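Local structure of glucose-1-phosphate thymidylyltransferase (Bacillus anthracis, 4ECM) at residues G35-P40 / T45-L50; Y39-V44 / G245-L250; I73-G78 / G83-F88; I28-G33 / G108-A113. The protein catalyses the transfer of a thymidylyl group to glucose-1-phosphate, making dTDP-glucose and pyrophosphate, probably as the entry step to dTDP-L-rhamnose. All blocks are in the same frame, centred on the assembly; numbering follows the deposited sequence. Where two conformers were deposited one is given.

Following the chain from its N terminus, strand 25-30 opens contact 4 at I28-G33. The chain after it then forms contact 1, a short loop closed where G35-P40 packs on T45-L50. Contact 2 starts from that same loop, sharing Y39 and P40 with contact 1. Next comes contact 3, where strand 72-77 meets helix 82-89; like contact 1, it lies within the span that contact 4 completes at G108-A113. Contact 2 closes last, at helix 247-256, so it crosses contact 4 and spans contact 3. Contacts 3 and 4 reach neighbouring strands of one sheet, contacts 1 and 4 share both ligands, and contact 2 ties the ligand loop to the late helix.

Contact 1: G35-P40 / T45-L50; sequences GSRLYP and TNKHLL. With POP (pyrophosphate 2-), chain C; DAU (2'deoxy-thymidine-5'-diphospho-alpha-D-glucose), chain B.
L38 and K47 make the tight apolar part of this contact: CD1 of L38 sits 3.6 Å from CD of K47, the two side chains crossing at about a right angle. The same methyl is also 4.1 Å from CD1 of L50, a looser touch. K47 starts with CG opposite the backbone N (chi1 168°) and bends at chi3, which carries its amine past L38 to the pyrophosphate; the modelled NZ-O4 separation is too short to be taken literally. D132 forms a salt bridge with this amine. G35-P40 ends the glycine-rich signature GGTGSRLYP of sugar nucleotidyltransferases, and K47 of T45-L50 is a lysine that follows it. Away from the leucines, direct packing gives way to anion binding. NH2 of R37 and NZ of K47 stand 4.5 Å apart, gathered round the phosphates. The R37 guanidinium meets the ligands at its edge, NH2 bonding pyrophosphate O3 and, at 2.7 Å, O1P of the sugar nucleotide. G35 N donates to the bridging oxygen O at 2.8 Å. H48 NE2 and the deoxyribose O3' share a hydrogen bond of 2.5 Å. S36 OG, on the exposed side, bonds pyrophosphate O1 at 2.7 Å.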
# COMPACT_ATOMS: atom_id res chain seq x y z
N GLY A 35 -11.76 13.26 -4.61
CA GLY A 35 -10.62 14.11 -4.95
C GLY A 35 -10.52 14.38 -6.45
O GLY A 35 -9.47 14.85 -6.93
N SER A 36 -11.62 14.12 -7.17
CA SER A 36 -11.65 14.27 -8.63
C SER A 36 -11.23 15.65 -9.11
O SER A 36 -10.53 15.75 -10.11
CB SER A 36 -13.04 13.90 -9.21
OG SER A 36 -14.04 14.79 -8.73
N ARG A 37 -11.64 16.70 -8.41
CA ARG A 37 -11.25 18.06 -8.81
C ARG A 37 -9.74 18.27 -8.87
O ARG A 37 -9.26 19.08 -9.66
CB ARG A 37 -11.85 19.11 -7.87
CG ARG A 37 -13.27 19.55 -8.24
CD ARG A 37 -13.85 20.48 -7.20
NE ARG A 37 -14.15 19.75 -5.97
CZ ARG A 37 -14.53 20.30 -4.82
NH1 ARG A 37 -14.65 21.63 -4.71
NH2 ARG A 37 -14.78 19.52 -3.77
N LEU A 38 -8.99 17.57 -8.02
CA LEU A 38 -7.54 17.69 -7.99
C LEU A 38 -6.80 16.64 -8.84
O LEU A 38 -5.58 16.63 -8.88
CB LEU A 38 -7.05 17.61 -6.55
CG LEU A 38 -7.53 18.72 -5.61
CD1 LEU A 38 -7.09 18.46 -4.17
CD2 LEU A 38 -7.03 20.07 -6.10
N TYR A 39 -7.53 15.79 -9.54
CA TYR A 39 -6.90 14.73 -10.34
C TYR A 39 -5.95 15.38 -11.37
O TYR A 39 -6.30 16.39 -11.97
CB TYR A 39 -7.96 13.85 -10.99
CG TYR A 39 -7.43 12.54 -11.55
CD1 TYR A 39 -7.39 11.38 -10.76
CD2 TYR A 39 -6.97 12.46 -12.87
CE1 TYR A 39 -6.90 10.18 -11.28
CE2 TYR A 39 -6.48 11.27 -13.39
CZ TYR A 39 -6.44 10.14 -12.60
OH TYR A 39 -5.95 8.97 -13.16
N PRO A 40 -4.76 14.80 -11.59
CA PRO A 40 -4.14 13.58 -11.08
C PRO A 40 -3.29 13.63 -9.80
O PRO A 40 -2.76 12.60 -9.41
CB PRO A 40 -3.23 13.17 -12.24
CG PRO A 40 -2.76 14.45 -12.77
CD PRO A 40 -3.89 15.43 -12.60
N THR A 45 -2.77 9.16 -3.89
CA THR A 45 -2.72 9.60 -2.49
C THR A 45 -4.00 9.69 -1.66
O THR A 45 -4.29 8.80 -0.86
CB THR A 45 -1.96 10.94 -2.42
OG1 THR A 45 -0.62 10.74 -2.90
CG2 THR A 45 -1.92 11.46 -0.98
N ASN A 46 -4.73 10.78 -1.84
CA ASN A 46 -5.91 11.13 -1.05
C ASN A 46 -5.68 12.59 -0.71
O ASN A 46 -4.62 12.94 -0.18
CB ASN A 46 -6.07 10.29 0.22
CG ASN A 46 -7.31 10.69 1.04
OD1 ASN A 46 -7.27 11.64 1.84
ND2 ASN A 46 -8.40 9.96 0.87
N LYS A 47 -6.64 13.44 -1.03
CA LYS A 47 -6.46 14.89 -0.89
C LYS A 47 -5.96 15.35 0.47
O LYS A 47 -5.07 16.17 0.55
CB LYS A 47 -7.79 15.59 -1.21
CG LYS A 47 -7.85 17.05 -0.83
CD LYS A 47 -9.11 17.75 -1.33
CE LYS A 47 -10.38 17.17 -0.78
NZ LYS A 47 -11.55 18.08 -1.02
N HIS A 48 -6.48 14.74 1.53
CA HIS A 48 -6.17 15.14 2.88
C HIS A 48 -4.80 14.73 3.36
O HIS A 48 -4.44 15.02 4.49
CB HIS A 48 -7.27 14.65 3.83
CG HIS A 48 -8.64 14.96 3.31
ND1 HIS A 48 -9.39 14.04 2.62
CD2 HIS A 48 -9.34 16.12 3.30
CE1 HIS A 48 -10.52 14.61 2.24
NE2 HIS A 48 -10.52 15.87 2.65
N LEU A 49 -4.03 14.06 2.51
CA LEU A 49 -2.67 13.72 2.84
C LEU A 49 -1.70 14.54 1.98
O LEU A 49 -0.48 14.36 2.07
CB LEU A 49 -2.41 12.23 2.67
CG LEU A 49 -3.28 11.33 3.54
CD1 LEU A 49 -2.92 9.84 3.30
CD2 LEU A 49 -3.17 11.69 5.04
N LEU A 50 -2.24 15.45 1.17
CA LEU A 50 -1.40 16.35 0.37
C LEU A 50 -0.85 17.47 1.27
O LEU A 50 -1.47 17.84 2.27
CB LEU A 50 -2.21 16.97 -0.78
CG LEU A 50 -2.76 16.01 -1.84
CD1 LEU A 50 -3.53 16.80 -2.91
CD2 LEU A 50 -1.65 15.18 -2.47
P1 POP C . -13.93 16.07 -5.24
O1 POP C . -14.59 15.06 -6.14
O2 POP C . -12.74 16.71 -5.92
O3 POP C . -14.95 17.13 -4.93
O POP C . -13.44 15.32 -3.89
P2 POP C . -13.79 15.87 -2.41
O4 POP C . -13.46 17.35 -2.35
O5 POP C . -12.95 15.14 -1.39
O6 POP C . -15.27 15.69 -2.09
O6 DAU B . -15.78 24.10 2.38
C6 DAU B . -17.01 24.59 2.93
C5 DAU B . -18.18 23.99 2.17
O5 DAU B . -18.05 22.57 2.23
C4 DAU B . -19.53 24.43 2.76
O4 DAU B . -19.70 25.84 2.62
C3 DAU B . -20.71 23.73 2.10
O3 DAU B . -21.92 24.11 2.79
C2 DAU B . -20.48 22.22 2.17
O2 DAU B . -21.51 21.50 1.47
C1 DAU B . -19.11 21.84 1.61
O1 DAU B . -19.11 22.09 0.20
P2 DAU B . -18.08 21.32 -0.77
O3P DAU B . -16.69 21.91 -0.65
O4P DAU B . -18.75 21.21 -2.11
OPP DAU B . -18.00 19.86 -0.09
P DAU B . -17.06 18.69 -0.68
O1P DAU B . -15.83 19.31 -1.29
O2P DAU B . -17.92 17.77 -1.46
O5' DAU B . -16.57 17.93 0.66
C5' DAU B . -15.66 18.57 1.53
C4' DAU B . -14.96 17.63 2.51
O4' DAU B . -15.82 16.66 3.10
C3' DAU B . -13.78 16.91 1.90
O3' DAU B . -12.67 17.19 2.76
C2' DAU B . -14.13 15.44 1.95
C1' DAU B . -15.29 15.36 2.94
N11 DAU B . -16.45 14.57 2.51
C61 DAU B . -17.11 14.94 1.31
C51 DAU B . -17.97 14.06 0.68
C5A DAU B . -18.75 14.51 -0.54
C21 DAU B . -16.53 13.22 2.92
O21 DAU B . -15.85 12.85 4.02
N31 DAU B . -17.37 12.34 2.33
C41 DAU B . -18.09 12.69 1.23
O41 DAU B . -18.91 11.79 0.64

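Contact 2: Y39-V44 / G245-L250; sequences YPITKV and GTHVSL
I41 meets H247 and L250 mainly through its CD1 methyl, which lies 3.9 Å from CE1 of the H247 ring and 3.8 Å from CD2 of L250. The conformation explains the reach: CG1 takes the crowded position between backbone N and carbonyl carbon (chi1 62°), and the chain then extends, which carries CD1 toward the helix to meet the L250 methyl tip to tip. Past H247 the relation differs, for I41 and the imidazole run alongside in opposite directions, with CG1 also near CE1. H247 keeps CG beside its backbone N (chi1 -68°), which brings the ring back from the helix toward the loop. Its polar edge is bridged by water: a molecule in the ring plane is 2.9 Å from NE2 of H247 and 2.8 Å from the carbonyl O of Y39. L38 packs against the same histidine. At the helix start, OG1 of T246 and OG of S249 share a hydrogen bond of 2.5 Å. The contact thus sets a type I beta turn, P40 to K43, entered through a cis Y39-P40 peptide, against the N-terminal turn of helix 247-256, whose N-cap is T246.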
# COMPACT_ATOMS: atom_id res chain seq x y z
N TYR A 39 -7.53 15.79 -9.54
CA TYR A 39 -6.90 14.73 -10.34
C TYR A 39 -5.95 15.38 -11.37
O TYR A 39 -6.30 16.39 -11.97
CB TYR A 39 -7.96 13.85 -10.99
CG TYR A 39 -7.43 12.54 -11.55
CD1 TYR A 39 -7.39 11.38 -10.76
CD2 TYR A 39 -6.97 12.46 -12.87
CE1 TYR A 39 -6.90 10.18 -11.28
CE2 TYR A 39 -6.48 11.27 -13.39
CZ TYR A 39 -6.44 10.14 -12.60
OH TYR A 39 -5.95 8.97 -13.16
N PRO A 40 -4.76 14.80 -11.59
CA PRO A 40 -4.14 13.58 -11.08
C PRO A 40 -3.29 13.63 -9.80
O PRO A 40 -2.76 12.60 -9.41
CB PRO A 40 -3.23 13.17 -12.24
CG PRO A 40 -2.76 14.45 -12.77
CD PRO A 40 -3.89 15.43 -12.60
N ILE A 41 -3.15 14.77 -9.13
CA ILE A 41 -2.31 14.77 -7.92
C ILE A 41 -2.93 13.93 -6.82
O ILE A 41 -2.26 13.65 -5.81
CB ILE A 41 -1.95 16.19 -7.39
CG1 ILE A 41 -3.19 16.98 -6.97
CG2 ILE A 41 -1.16 16.97 -8.43
CD1 ILE A 41 -2.89 18.36 -6.32
N THR A 42 -4.19 13.52 -7.01
CA THR A 42 -4.93 12.66 -6.07
C THR A 42 -5.20 11.27 -6.65
O THR A 42 -6.05 10.54 -6.15
CB THR A 42 -6.31 13.30 -5.66
OG1 THR A 42 -7.01 13.74 -6.84
CG2 THR A 42 -6.11 14.49 -4.69
N LYS A 43 -4.47 10.90 -7.69
CA LYS A 43 -4.62 9.60 -8.34
C LYS A 43 -4.34 8.45 -7.40
O LYS A 43 -5.06 7.46 -7.37
CB LYS A 43 -3.66 9.50 -9.54
CG LYS A 43 -3.70 8.18 -10.32
CD LYS A 43 -2.84 8.33 -11.61
CE LYS A 43 -2.79 7.08 -12.47
NZ LYS A 43 -1.89 7.29 -13.69
N VAL A 44 -3.28 8.60 -6.62
CA VAL A 44 -2.84 7.58 -5.71
C VAL A 44 -3.10 7.92 -4.24
O VAL A 44 -3.53 7.07 -3.47
CB VAL A 44 -1.31 7.34 -5.86
CG1 VAL A 44 -0.79 6.39 -4.78
CG2 VAL A 44 -0.98 6.83 -7.27
N GLY A 245 -9.83 22.34 -1.78
CA GLY A 245 -10.33 21.33 -2.74
C GLY A 245 -10.20 21.62 -4.22
O GLY A 245 -10.67 20.83 -5.04
N THR A 246 -9.57 22.75 -4.58
CA THR A 246 -9.31 23.13 -5.96
C THR A 246 -7.83 23.46 -6.05
O THR A 246 -7.21 23.81 -5.05
CB THR A 246 -10.10 24.39 -6.38
OG1 THR A 246 -9.66 25.50 -5.59
CG2 THR A 246 -11.64 24.20 -6.22
N HIS A 247 -7.25 23.38 -7.24
CA HIS A 247 -5.84 23.71 -7.37
C HIS A 247 -5.48 25.09 -6.82
O HIS A 247 -4.54 25.21 -6.03
CB HIS A 247 -5.36 23.56 -8.80
CG HIS A 247 -5.33 22.14 -9.26
ND1 HIS A 247 -4.40 21.23 -8.79
CD2 HIS A 247 -6.12 21.46 -10.13
CE1 HIS A 247 -4.62 20.05 -9.35
NE2 HIS A 247 -5.66 20.16 -10.17
N VAL A 248 -6.24 26.10 -7.22
CA VAL A 248 -5.97 27.47 -6.77
C VAL A 248 -6.12 27.61 -5.24
O VAL A 248 -5.28 28.25 -4.59
CB VAL A 248 -6.88 28.49 -7.50
CG1 VAL A 248 -6.72 29.90 -6.90
CG2 VAL A 248 -6.58 28.51 -9.00
N SER A 249 -7.16 27.01 -4.67
CA SER A 249 -7.39 27.13 -3.23
C SER A 249 -6.40 26.27 -2.42
O SER A 249 -6.01 26.65 -1.30
CB SER A 249 -8.86 26.85 -2.88
OG SER A 249 -9.24 25.50 -3.11
N LEU A 250 -5.98 25.14 -2.98
CA LEU A 250 -4.95 24.31 -2.33
C LEU A 250 -3.64 25.11 -2.27
O LEU A 250 -2.95 25.11 -1.25
CB LEU A 250 -4.73 23.00 -3.10
CG LEU A 250 -3.56 22.12 -2.67
CD1 LEU A 250 -3.71 21.63 -1.22
CD2 LEU A 250 -3.41 20.94 -3.63
O HOH W 1 -7.69 18.76 -11.73

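Contact 3: I73-G78 / G83-F88; sequences IMIITG and GDVVSF
V85 stands with its two methyls divided between I75 and T77, the strand residues that point toward the helix. CG1, placed anti to the backbone N of V85 (chi1 173°), comes 4.0 Å from CG2 of I75, and these two side chains cross obliquely. CG2, on the other branch, faces CG2 of T77 at 4.2 Å; here the partners approach head on, methyl to methyl. The closest alpha carbons, T77 CA and V85 CA, are 8.1 Å apart, a spacing filled by side chains from both elements. T77 shows its methyl to the helix because its hydroxyl is turned elsewhere: OG1 lies anti to the backbone N (chi1 -164°) and is hydrogen-bonded to the carbonyl O of A31, just after the neighbouring strand 25-30. This is the first half of a beta-alpha-beta unit, in which strand 72-77 leads through helix 82-89 to the parallel strand 98-103. I75 also packs on I29 of strand 25-30 and Y101 of strand 98-103. Farther round the helix, S87 OG donates to the carbonyl O of G83 at 2.9 Å. The S87 backbone N bonds the same oxygen from the opposite face of its plane. F88 packs on V44 of a second subunit.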
# COMPACT_ATOMS: atom_id res chain seq x y z
N ILE A 73 -11.24 11.30 18.79
CA ILE A 73 -11.52 11.74 17.42
C ILE A 73 -11.77 10.58 16.47
O ILE A 73 -11.00 9.61 16.43
CB ILE A 73 -10.32 12.52 16.87
CG1 ILE A 73 -9.99 13.71 17.79
CG2 ILE A 73 -10.59 12.98 15.43
CD1 ILE A 73 -8.65 14.37 17.53
N MET A 74 -12.85 10.70 15.69
CA MET A 74 -13.15 9.71 14.68
C MET A 74 -12.76 10.26 13.31
O MET A 74 -13.03 11.42 12.99
CB MET A 74 -14.63 9.31 14.71
CG MET A 74 -15.03 8.41 13.54
SD MET A 74 -16.48 7.37 13.85
CE MET A 74 -15.75 6.22 15.01
N ILE A 75 -12.13 9.41 12.51
CA ILE A 75 -11.68 9.76 11.17
C ILE A 75 -12.45 8.92 10.17
O ILE A 75 -12.47 7.69 10.26
CB ILE A 75 -10.19 9.43 11.01
CG1 ILE A 75 -9.33 10.14 12.08
CG2 ILE A 75 -9.70 9.72 9.57
CD1 ILE A 75 -9.23 11.59 11.96
N ILE A 76 -13.10 9.59 9.21
CA ILE A 76 -13.84 8.92 8.15
C ILE A 76 -13.13 9.10 6.81
O ILE A 76 -12.75 10.22 6.45
CB ILE A 76 -15.24 9.50 8.01
CG1 ILE A 76 -16.03 9.39 9.32
CG2 ILE A 76 -16.00 8.81 6.84
CD1 ILE A 76 -16.27 7.96 9.81
N THR A 77 -12.91 8.01 6.08
CA THR A 77 -12.32 8.10 4.75
C THR A 77 -12.73 6.90 3.92
O THR A 77 -13.45 6.03 4.40
CB THR A 77 -10.77 8.26 4.79
OG1 THR A 77 -10.29 8.71 3.51
CG2 THR A 77 -10.09 6.95 5.19
N GLY A 78 -12.30 6.87 2.66
CA GLY A 78 -12.62 5.76 1.75
C GLY A 78 -11.80 4.51 2.05
O GLY A 78 -10.75 4.57 2.68
N GLY A 83 -5.44 3.02 4.33
CA GLY A 83 -4.08 2.58 4.61
C GLY A 83 -3.13 3.75 4.82
O GLY A 83 -2.40 3.81 5.81
N ASP A 84 -3.15 4.69 3.89
CA ASP A 84 -2.26 5.85 3.95
C ASP A 84 -2.64 6.79 5.07
O ASP A 84 -1.77 7.31 5.74
CB ASP A 84 -2.25 6.57 2.61
CG ASP A 84 -1.46 5.82 1.54
OD1 ASP A 84 -0.66 4.91 1.86
OD2 ASP A 84 -1.64 6.17 0.36
N VAL A 85 -3.93 6.99 5.29
CA VAL A 85 -4.37 7.86 6.36
C VAL A 85 -3.90 7.30 7.69
O VAL A 85 -3.32 8.02 8.52
CB VAL A 85 -5.89 8.06 6.34
CG1 VAL A 85 -6.34 8.85 7.57
CG2 VAL A 85 -6.33 8.75 5.03
N VAL A 86 -4.11 6.01 7.89
CA VAL A 86 -3.68 5.37 9.13
C VAL A 86 -2.15 5.36 9.26
O VAL A 86 -1.63 5.53 10.36
CB VAL A 86 -4.28 3.96 9.25
CG1 VAL A 86 -3.67 3.22 10.43
CG2 VAL A 86 -5.82 4.07 9.39
N SER A 87 -1.43 5.20 8.15
CA SER A 87 0.03 5.23 8.23
C SER A 87 0.49 6.56 8.77
O SER A 87 1.48 6.63 9.47
CB SER A 87 0.70 4.95 6.89
OG SER A 87 0.40 3.64 6.45
N PHE A 88 -0.20 7.64 8.41
CA PHE A 88 0.16 8.97 8.98
C PHE A 88 -0.28 9.15 10.42
O PHE A 88 0.50 9.63 11.26
CB PHE A 88 -0.51 10.12 8.23
CG PHE A 88 0.31 10.70 7.12
CD1 PHE A 88 1.33 11.61 7.42
CD2 PHE A 88 0.03 10.41 5.79
CE1 PHE A 88 2.10 12.18 6.39
CE2 PHE A 88 0.79 10.99 4.75
CZ PHE A 88 1.82 11.87 5.05

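Contact 4: I28-G33 / G108-A113; sequences IILAGG and GGIAQA. With DAU (2'deoxy-thymidine-5'-diphospho-alpha-D-glucose), chain B; POP (pyrophosphate 2-), chain C.
L30 packs on I110 and A113, joining central strand 25-30 of the Rossmann-like nucleotide-binding core to the first turn of helix 110-115, beside the thymine of the bound dTDP-glucose. Its CB is already at the ligand, 3.5 Å from the base oxygen O21. CG lies beside the backbone N (chi1 -60°), and from there the two methyls branch onto the helix. CD1 comes 3.6 Å from the carbonyl O of I110. It is also 3.7 Å from the CG2 methyl of I110, the two side chains crossing at about a right angle. CD2 lies against CB of A113, at 3.9 Å. L30 also packs on V128 and L130 of strand 125-130 and on I76 of strand 72-77.

The same helix side chains also line the nucleotide. I110 directs CG2 to the leucine while CG1 passes near thymine C61, and CD1 ends 3.7 Å from C1 of the glucose. The backbone supplies the polar grip on the base, one bond from each segment: G32 N donates to O21 (2.9 Å, 144°), and G109 N, at the helix N-cap, donates to O41 (2.8 Å, 148°). Both carbonyl oxygens of thymine are thus read by main-chain N-H groups, while Q104 bonds the carbonyl O of G109 and OE1 of Q112 through its NE2, and its OE1 bonds the nucleotide. Past the base the loop bends toward the second ligand, where the CA of G33 stands 3.5 Å from O5 of the pyrophosphate.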
# COMPACT_ATOMS: atom_id res chain seq x y z
N ILE A 28 -14.65 14.88 15.08
CA ILE A 28 -14.89 14.14 13.85
C ILE A 28 -14.20 14.85 12.69
O ILE A 28 -14.40 16.03 12.49
CB ILE A 28 -16.39 14.03 13.55
CG1 ILE A 28 -17.10 13.28 14.69
CG2 ILE A 28 -16.62 13.33 12.22
CD1 ILE A 28 -18.61 13.30 14.61
N ILE A 29 -13.35 14.13 11.96
CA ILE A 29 -12.71 14.70 10.77
C ILE A 29 -13.20 13.89 9.59
O ILE A 29 -13.01 12.67 9.54
CB ILE A 29 -11.16 14.65 10.80
CG1 ILE A 29 -10.60 15.34 12.04
CG2 ILE A 29 -10.58 15.33 9.53
CD1 ILE A 29 -9.09 15.24 12.17
N LEU A 30 -13.86 14.55 8.65
CA LEU A 30 -14.40 13.91 7.46
C LEU A 30 -13.35 14.05 6.37
O LEU A 30 -13.10 15.15 5.87
CB LEU A 30 -15.75 14.53 7.07
CG LEU A 30 -16.83 14.41 8.15
CD1 LEU A 30 -18.17 14.92 7.64
CD2 LEU A 30 -16.97 12.94 8.66
N ALA A 31 -12.73 12.93 6.02
CA ALA A 31 -11.64 12.94 5.07
C ALA A 31 -11.88 12.03 3.88
O ALA A 31 -10.94 11.52 3.29
CB ALA A 31 -10.32 12.57 5.78
N GLY A 32 -13.15 11.87 3.50
CA GLY A 32 -13.52 11.03 2.37
C GLY A 32 -13.54 11.80 1.06
O GLY A 32 -12.74 12.71 0.85
N GLY A 33 -14.43 11.41 0.16
CA GLY A 33 -14.52 12.05 -1.16
C GLY A 33 -13.59 11.43 -2.19
O GLY A 33 -12.67 10.70 -1.86
N GLY A 108 -20.90 9.52 -0.93
CA GLY A 108 -22.32 9.84 -0.89
C GLY A 108 -22.70 11.09 -0.11
O GLY A 108 -23.88 11.36 0.09
N GLY A 109 -21.71 11.86 0.33
CA GLY A 109 -22.00 13.12 0.99
C GLY A 109 -21.48 13.28 2.40
O GLY A 109 -21.28 12.31 3.14
N ILE A 110 -21.29 14.55 2.76
CA ILE A 110 -20.83 14.93 4.07
C ILE A 110 -21.75 14.39 5.17
O ILE A 110 -21.28 13.86 6.16
CB ILE A 110 -20.74 16.46 4.18
CG1 ILE A 110 -19.59 16.98 3.31
CG2 ILE A 110 -20.55 16.91 5.65
CD1 ILE A 110 -19.65 18.46 3.06
N ALA A 111 -23.06 14.53 4.95
CA ALA A 111 -24.07 14.12 5.91
C ALA A 111 -24.05 12.61 6.08
O ALA A 111 -24.20 12.11 7.19
CB ALA A 111 -25.45 14.62 5.47
N GLN A 112 -23.83 11.89 4.99
CA GLN A 112 -23.71 10.43 5.02
C GLN A 112 -22.48 10.00 5.85
O GLN A 112 -22.54 9.07 6.67
CB GLN A 112 -23.54 9.91 3.58
CG GLN A 112 -23.55 8.39 3.47
CD GLN A 112 -23.24 7.91 2.05
OE1 GLN A 112 -22.14 8.14 1.52
NE2 GLN A 112 -24.18 7.19 1.45
N ALA A 113 -21.35 10.67 5.61
CA ALA A 113 -20.11 10.38 6.33
C ALA A 113 -20.33 10.61 7.82
O ALA A 113 -19.96 9.79 8.66
CB ALA A 113 -18.97 11.26 5.80
O6 DAU B . -15.78 24.10 2.38
C6 DAU B . -17.01 24.59 2.93
C5 DAU B . -18.18 23.99 2.17
O5 DAU B . -18.05 22.57 2.23
C4 DAU B . -19.53 24.43 2.76
O4 DAU B . -19.70 25.84 2.62
C3 DAU B . -20.71 23.73 2.10
O3 DAU B . -21.92 24.11 2.79
C2 DAU B . -20.48 22.22 2.17
O2 DAU B . -21.51 21.50 1.47
C1 DAU B . -19.11 21.84 1.61
O1 DAU B . -19.11 22.09 0.20
P2 DAU B . -18.08 21.32 -0.77
O3P DAU B . -16.69 21.91 -0.65
O4P DAU B . -18.75 21.21 -2.11
OPP DAU B . -18.00 19.86 -0.09
P DAU B . -17.06 18.69 -0.68
O1P DAU B . -15.83 19.31 -1.29
O2P DAU B . -17.92 17.77 -1.46
O5' DAU B . -16.57 17.93 0.66
C5' DAU B . -15.66 18.57 1.53
C4' DAU B . -14.96 17.63 2.51
O4' DAU B . -15.82 16.66 3.10
C3' DAU B . -13.78 16.91 1.90
O3' DAU B . -12.67 17.19 2.76
C2' DAU B . -14.13 15.44 1.95
C1' DAU B . -15.29 15.36 2.94
N11 DAU B . -16.45 14.57 2.51
C61 DAU B . -17.11 14.94 1.31
C51 DAU B . -17.97 14.06 0.68
C5A DAU B . -18.75 14.51 -0.54
C21 DAU B . -16.53 13.22 2.92
O21 DAU B . -15.85 12.85 4.02
N31 DAU B . -17.37 12.34 2.33
C41 DAU B . -18.09 12.69 1.23
O41 DAU B . -18.91 11.79 0.64
P1 POP C . -13.93 16.07 -5.24
O1 POP C . -14.59 15.06 -6.14
O2 POP C . -12.74 16.71 -5.92
O3 POP C . -14.95 17.13 -4.93
O POP C . -13.44 15.32 -3.89
P2 POP C . -13.79 15.87 -2.41
O4 POP C . -13.46 17.35 -2.35
O5 POP C . -12.95 15.14 -1.39
O6 POP C . -15.27 15.69 -2.09